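Local coordinates for protein intracellular growth locus, subunit C (Francisella tularensis subsp. tularensis, PDB 2QWU) that is encoded in a pathogenicity island and is probably needed for growth of the bacterium inside host cells, although its biochemical role is not clear, at residues D181-C193 / S197-A209. The protein carries 2 engineered substitutions. Numbering follows the deposited sequence.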
loop_
_atom_site.group_PDB
_atom_site.type_symbol
_atom_site.label_atom_id
_atom_site.label_comp_id
_atom_site.label_asym_id
_atom_site.label_seq_id
_atom_site.Cartn_x
_atom_site.Cartn_y
_atom_site.Cartn_z
ATOM N N ASP A 181 -5.399 -1.866 -10.511
ATOM C CA ASP A 181 -6.841 -1.642 -10.337
ATOM C C ASP A 181 -7.540 -2.988 -10.544
ATOM O O ASP A 181 -6.958 -3.914 -11.077
ATOM C CB ASP A 181 -7.389 -0.656 -11.405
ATOM C CG ASP A 181 -6.775 0.746 -11.315
ATOM O OD1 ASP A 181 -7.072 1.518 -10.348
ATOM O OD2 ASP A 181 -5.984 1.087 -12.236
ATOM N N GLY A 182 -8.780 -3.078 -10.077
ATOM C CA GLY A 182 -9.594 -4.282 -10.224
ATOM C C GLY A 182 -9.203 -5.457 -9.339
ATOM O O GLY A 182 -9.227 -6.622 -9.775
ATOM N N LEU A 183 -8.813 -5.160 -8.107
ATOM C CA LEU A 183 -8.401 -6.186 -7.167
ATOM C C LEU A 183 -9.505 -6.380 -6.138
ATOM O O LEU A 183 -10.393 -5.579 -6.027
ATOM C CB LEU A 183 -7.137 -5.711 -6.412
ATOM C CG LEU A 183 -5.836 -5.564 -7.203
ATOM C CD1 LEU A 183 -4.738 -4.873 -6.329
ATOM C CD2 LEU A 183 -5.385 -6.967 -7.634
ATOM N N THR A 184 -9.458 -7.481 -5.417
ATOM C CA THR A 184 -10.397 -7.678 -4.320
ATOM C C THR A 184 -9.590 -8.489 -3.293
ATOM O O THR A 184 -8.392 -8.655 -3.454
ATOM C CB THR A 184 -11.667 -8.414 -4.773
ATOM O OG1 THR A 184 -12.559 -8.506 -3.650
ATOM C CG2 THR A 184 -11.339 -9.808 -5.266
ATOM N N THR A 185 -10.208 -8.956 -2.227
ATOM C CA THR A 185 -9.458 -9.748 -1.231
ATOM C C THR A 185 -10.513 -10.585 -0.501
ATOM O O THR A 185 -11.667 -10.205 -0.490
ATOM C CB THR A 185 -8.782 -8.798 -0.188
ATOM O OG1 THR A 185 -8.138 -9.568 0.859
ATOM C CG2 THR A 185 -9.826 -7.906 0.493
ATOM N N SER A 186 -10.135 -11.705 0.115
ATOM C CA SER A 186 -11.105 -12.478 0.906
ATOM C C SER A 186 -11.141 -12.020 2.364
ATOM O O SER A 186 -11.955 -12.518 3.169
ATOM C CB SER A 186 -10.737 -13.958 0.942
ATOM O OG SER A 186 -10.399 -14.410 -0.336
ATOM N N GLN A 187 -10.251 -11.103 2.723
ATOM C CA GLN A 187 -10.204 -10.592 4.102
ATOM C C GLN A 187 -11.457 -9.736 4.265
ATOM O O GLN A 187 -11.781 -8.915 3.389
ATOM C CB GLN A 187 -8.901 -9.778 4.328
ATOM C CG GLN A 187 -8.726 -9.260 5.715
ATOM C CD GLN A 187 -7.303 -8.780 5.987
ATOM O OE1 GLN A 187 -6.316 -9.421 5.558
ATOM N NE2 GLN A 187 -7.174 -7.655 6.712
ATOM N N GLY A 188 -12.179 -9.928 5.369
ATOM C CA GLY A 188 -13.442 -9.207 5.535
ATOM C C GLY A 188 -13.418 -7.846 6.201
ATOM O O GLY A 188 -14.407 -7.090 6.125
ATOM N N SER A 189 -12.309 -7.512 6.858
ATOM C CA SER A 189 -12.244 -6.208 7.544
ATOM C C SER A 189 -10.795 -5.760 7.665
ATOM O O SER A 189 -9.871 -6.536 7.402
ATOM C CB SER A 189 -12.874 -6.330 8.948
ATOM O OG SER A 189 -12.149 -7.322 9.689
ATOM N N LEU A 190 -10.601 -4.493 8.018
ATOM C CA LEU A 190 -9.272 -3.947 8.188
ATOM C C LEU A 190 -9.280 -2.989 9.382
ATOM O O LEU A 190 -10.213 -2.205 9.543
ATOM C CB LEU A 190 -8.882 -3.103 6.947
ATOM C CG LEU A 190 -8.469 -3.880 5.676
ATOM C CD1 LEU A 190 -8.416 -2.948 4.492
ATOM C CD2 LEU A 190 -7.127 -4.565 5.899
ATOM N N PRO A 191 -8.212 -2.987 10.196
ATOM C CA PRO A 191 -8.159 -2.048 11.331
ATOM C C PRO A 191 -7.883 -0.631 10.736
ATOM O O PRO A 191 -7.117 -0.494 9.759
ATOM C CB PRO A 191 -6.940 -2.528 12.139
ATOM C CG PRO A 191 -6.795 -3.912 11.811
ATOM C CD PRO A 191 -7.131 -3.990 10.312
ATOM N N VAL A 192 -8.546 0.393 11.280
ATOM C CA VAL A 192 -8.350 1.778 10.835
ATOM C C VAL A 192 -8.287 2.689 12.051
ATOM O O VAL A 192 -8.540 2.262 13.174
ATOM C CB VAL A 192 -9.510 2.260 9.904
ATOM C CG1 VAL A 192 -9.539 1.381 8.670
ATOM C CG2 VAL A 192 -10.843 2.289 10.662
ATOM N N CYS A 193 -7.894 3.926 11.831
ATOM C CA CYS A 193 -7.908 4.911 12.924
ATOM C C CYS A 193 -8.227 6.215 12.251
ATOM O O CYS A 193 -7.648 6.536 11.182
ATOM C CB CYS A 193 -6.561 5.030 13.610
ATOM S SG CYS A 193 -6.700 6.059 15.132
ATOM N N SER A 197 -5.878 9.623 17.916
ATOM C CA SER A 197 -5.259 8.319 18.145
ATOM C C SER A 197 -6.169 7.362 18.902
ATOM O O SER A 197 -5.969 6.159 18.846
ATOM C CB SER A 197 -3.924 8.445 18.910
ATOM O OG SER A 197 -4.175 8.855 20.248
ATOM N N THR A 198 -7.180 7.900 19.590
ATOM C CA THR A 198 -8.128 7.070 20.332
ATOM C C THR A 198 -9.376 6.768 19.436
ATOM O O THR A 198 -10.395 6.254 19.915
ATOM C CB THR A 198 -8.590 7.854 21.581
ATOM O OG1 THR A 198 -9.136 9.110 21.159
ATOM C CG2 THR A 198 -7.391 8.137 22.528
ATOM N N ASP A 199 -9.309 7.078 18.134
ATOM C CA ASP A 199 -10.464 6.852 17.241
ATOM C C ASP A 199 -10.292 5.573 16.408
ATOM O O ASP A 199 -10.542 5.556 15.173
ATOM C CB ASP A 199 -10.657 8.037 16.284
ATOM C CG ASP A 199 -11.301 9.243 16.948
ATOM O OD1 ASP A 199 -12.154 9.043 17.845
ATOM O OD2 ASP A 199 -10.976 10.382 16.543
ATOM N N LYS A 200 -9.851 4.500 17.066
ATOM C CA LYS A 200 -9.648 3.234 16.370
ATOM C C LYS A 200 -10.955 2.548 15.961
ATOM O O LYS A 200 -12.012 2.692 16.592
ATOM C CB LYS A 200 -8.844 2.287 17.235
ATOM C CG LYS A 200 -7.499 2.871 17.610
ATOM C CD LYS A 200 -6.597 1.838 18.238
ATOM C CE LYS A 200 -5.305 2.494 18.710
ATOM N NZ LYS A 200 -4.234 1.495 19.023
ATOM N N GLY A 201 -10.895 1.819 14.870
ATOM C CA GLY A 201 -12.085 1.128 14.474
ATOM C C GLY A 201 -11.732 0.000 13.557
ATOM O O GLY A 201 -10.565 -0.297 13.322
ATOM N N VAL A 202 -12.779 -0.634 13.050
ATOM C CA VAL A 202 -12.632 -1.752 12.128
ATOM C C VAL A 202 -13.546 -1.476 10.955
ATOM O O VAL A 202 -14.770 -1.351 11.129
ATOM C CB VAL A 202 -13.060 -3.068 12.806
ATOM C CG1 VAL A 202 -13.076 -4.230 11.746
ATOM C CG2 VAL A 202 -12.108 -3.367 13.971
ATOM N N ALA A 203 -12.979 -1.393 9.761
ATOM C CA ALA A 203 -13.780 -1.155 8.596
ATOM C C ALA A 203 -14.165 -2.506 8.006
ATOM O O ALA A 203 -13.290 -3.276 7.620
ATOM C CB ALA A 203 -12.989 -0.404 7.613
ATOM N N LYS A 204 -15.462 -2.794 7.936
ATOM C CA LYS A 204 -15.937 -4.035 7.328
ATOM C C LYS A 204 -15.883 -3.791 5.817
ATOM O O LYS A 204 -16.434 -2.789 5.299
ATOM C CB LYS A 204 -17.378 -4.325 7.801
ATOM C CG LYS A 204 -18.065 -5.537 7.167
ATOM C CD LYS A 204 -17.357 -6.894 7.382
ATOM C CE LYS A 204 -18.403 -8.024 7.246
ATOM N NZ LYS A 204 -19.488 -7.649 6.244
ATOM N N ILE A 205 -15.203 -4.670 5.103
ATOM C CA ILE A 205 -15.062 -4.483 3.652
ATOM C C ILE A 205 -15.654 -5.585 2.827
ATOM O O ILE A 205 -15.810 -5.421 1.635
ATOM C CB ILE A 205 -13.573 -4.276 3.212
ATOM C CG1 ILE A 205 -12.715 -5.523 3.485
ATOM C CG2 ILE A 205 -12.997 -3.079 3.999
ATOM C CD1 ILE A 205 -11.270 -5.380 3.056
ATOM N N GLY A 206 -15.987 -6.709 3.462
ATOM C CA GLY A 206 -16.550 -7.784 2.678
ATOM C C GLY A 206 -17.172 -8.859 3.528
ATOM O O GLY A 206 -17.284 -8.725 4.720
ATOM N N TYR A 207 -17.534 -9.957 2.875
ATOM C CA TYR A 207 -18.160 -11.077 3.521
ATOM C C TYR A 207 -17.211 -11.788 4.469
ATOM O O TYR A 207 -16.048 -11.997 4.151
ATOM C CB TYR A 207 -18.659 -12.030 2.419
ATOM C CG TYR A 207 -19.119 -13.368 2.913
ATOM C CD1 TYR A 207 -20.259 -13.481 3.693
ATOM C CD2 TYR A 207 -18.398 -14.522 2.593
ATOM C CE1 TYR A 207 -20.680 -14.718 4.143
ATOM C CE2 TYR A 207 -18.786 -15.762 3.034
ATOM C CZ TYR A 207 -19.934 -15.863 3.806
ATOM O OH TYR A 207 -20.364 -17.108 4.217
ATOM N N ILE A 208 -17.691 -12.084 5.672
ATOM C CA ILE A 208 -16.899 -12.865 6.643
ATOM C C ILE A 208 -17.677 -14.184 6.869
ATOM O O ILE A 208 -18.765 -14.172 7.443
ATOM C CB ILE A 208 -16.726 -12.106 7.986
ATOM C CG1 ILE A 208 -15.861 -10.858 7.735
ATOM C CG2 ILE A 208 -16.027 -13.009 9.034
ATOM C CD1 ILE A 208 -15.915 -9.859 8.845
ATOM N N ALA A 209 -17.124 -15.305 6.405
ATOM C CA ALA A 209 -17.803 -16.609 6.537
ATOM C C ALA A 209 -18.027 -17.015 7.978
ATOM O O ALA A 209 -17.156 -16.705 8.837
ATOM C CB ALA A 209 -17.010 -17.694 5.813
HETATM O O HOH W 1 -13.473 -13.163 5.264
HETATM O O HOH W 2 -14.782 -11.964 1.714
#
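Leu190 pairs with Ala203 and Val192 with Gly201 through two reciprocal backbone hydrogen bonds each, which zip strand 189-193 antiparallel to strand 200-204. Where the ladder ends, Gly188 O takes two donors from the same face of its carbonyl: Ile205 N at 2.7 Å, and Gly206 N at 3.1 Å, which sits above the carbonyl plane. Ile208 closes on this glycine as well, its CG1 3.7 Å from Gly188 CA.

On one face of the hairpin Val192 CG1 meets Ala203 CB at 4.0 Å, while Val192 CG2 rests near the carbonyl of Gly201. Further along, Ile205 swings its CG1 between its own backbone N and carbonyl carbon (chi1 64°); this carries CD1 in among Leu190, Thr185 and Gln187 O, 4.0 Å from Leu190 CD1, and the Ile205 side chain crosses that of Thr185 at about a right angle, CD1 against CG2. This beta hairpin forms a two-stranded sheet of its own near the C-terminus, and Leu190 and Ile205 both pack on Ile78 of strand 71-79, in the large antiparallel sheet. The other face carries Ser189, whose CB touches Val202 CG1 at 3.5 Å, and Cys193, whose SG lies alongside Lys200 CG.

The approach to the hairpin is pinned by an ST turn: Thr185 OG1 accepts from Gln187 N and is also hydrogen-bonded to Glu147 O. Gln187 then reaches forward, NE2 giving a nearly straight 3.0 Å bond to Ser189 O, which lies in the plane of the Gln187 amide. Beyond the strands, a water donates to both Ser186 O and Tyr207 O, bridging the loop before strand 189-193 to the C-terminal tail.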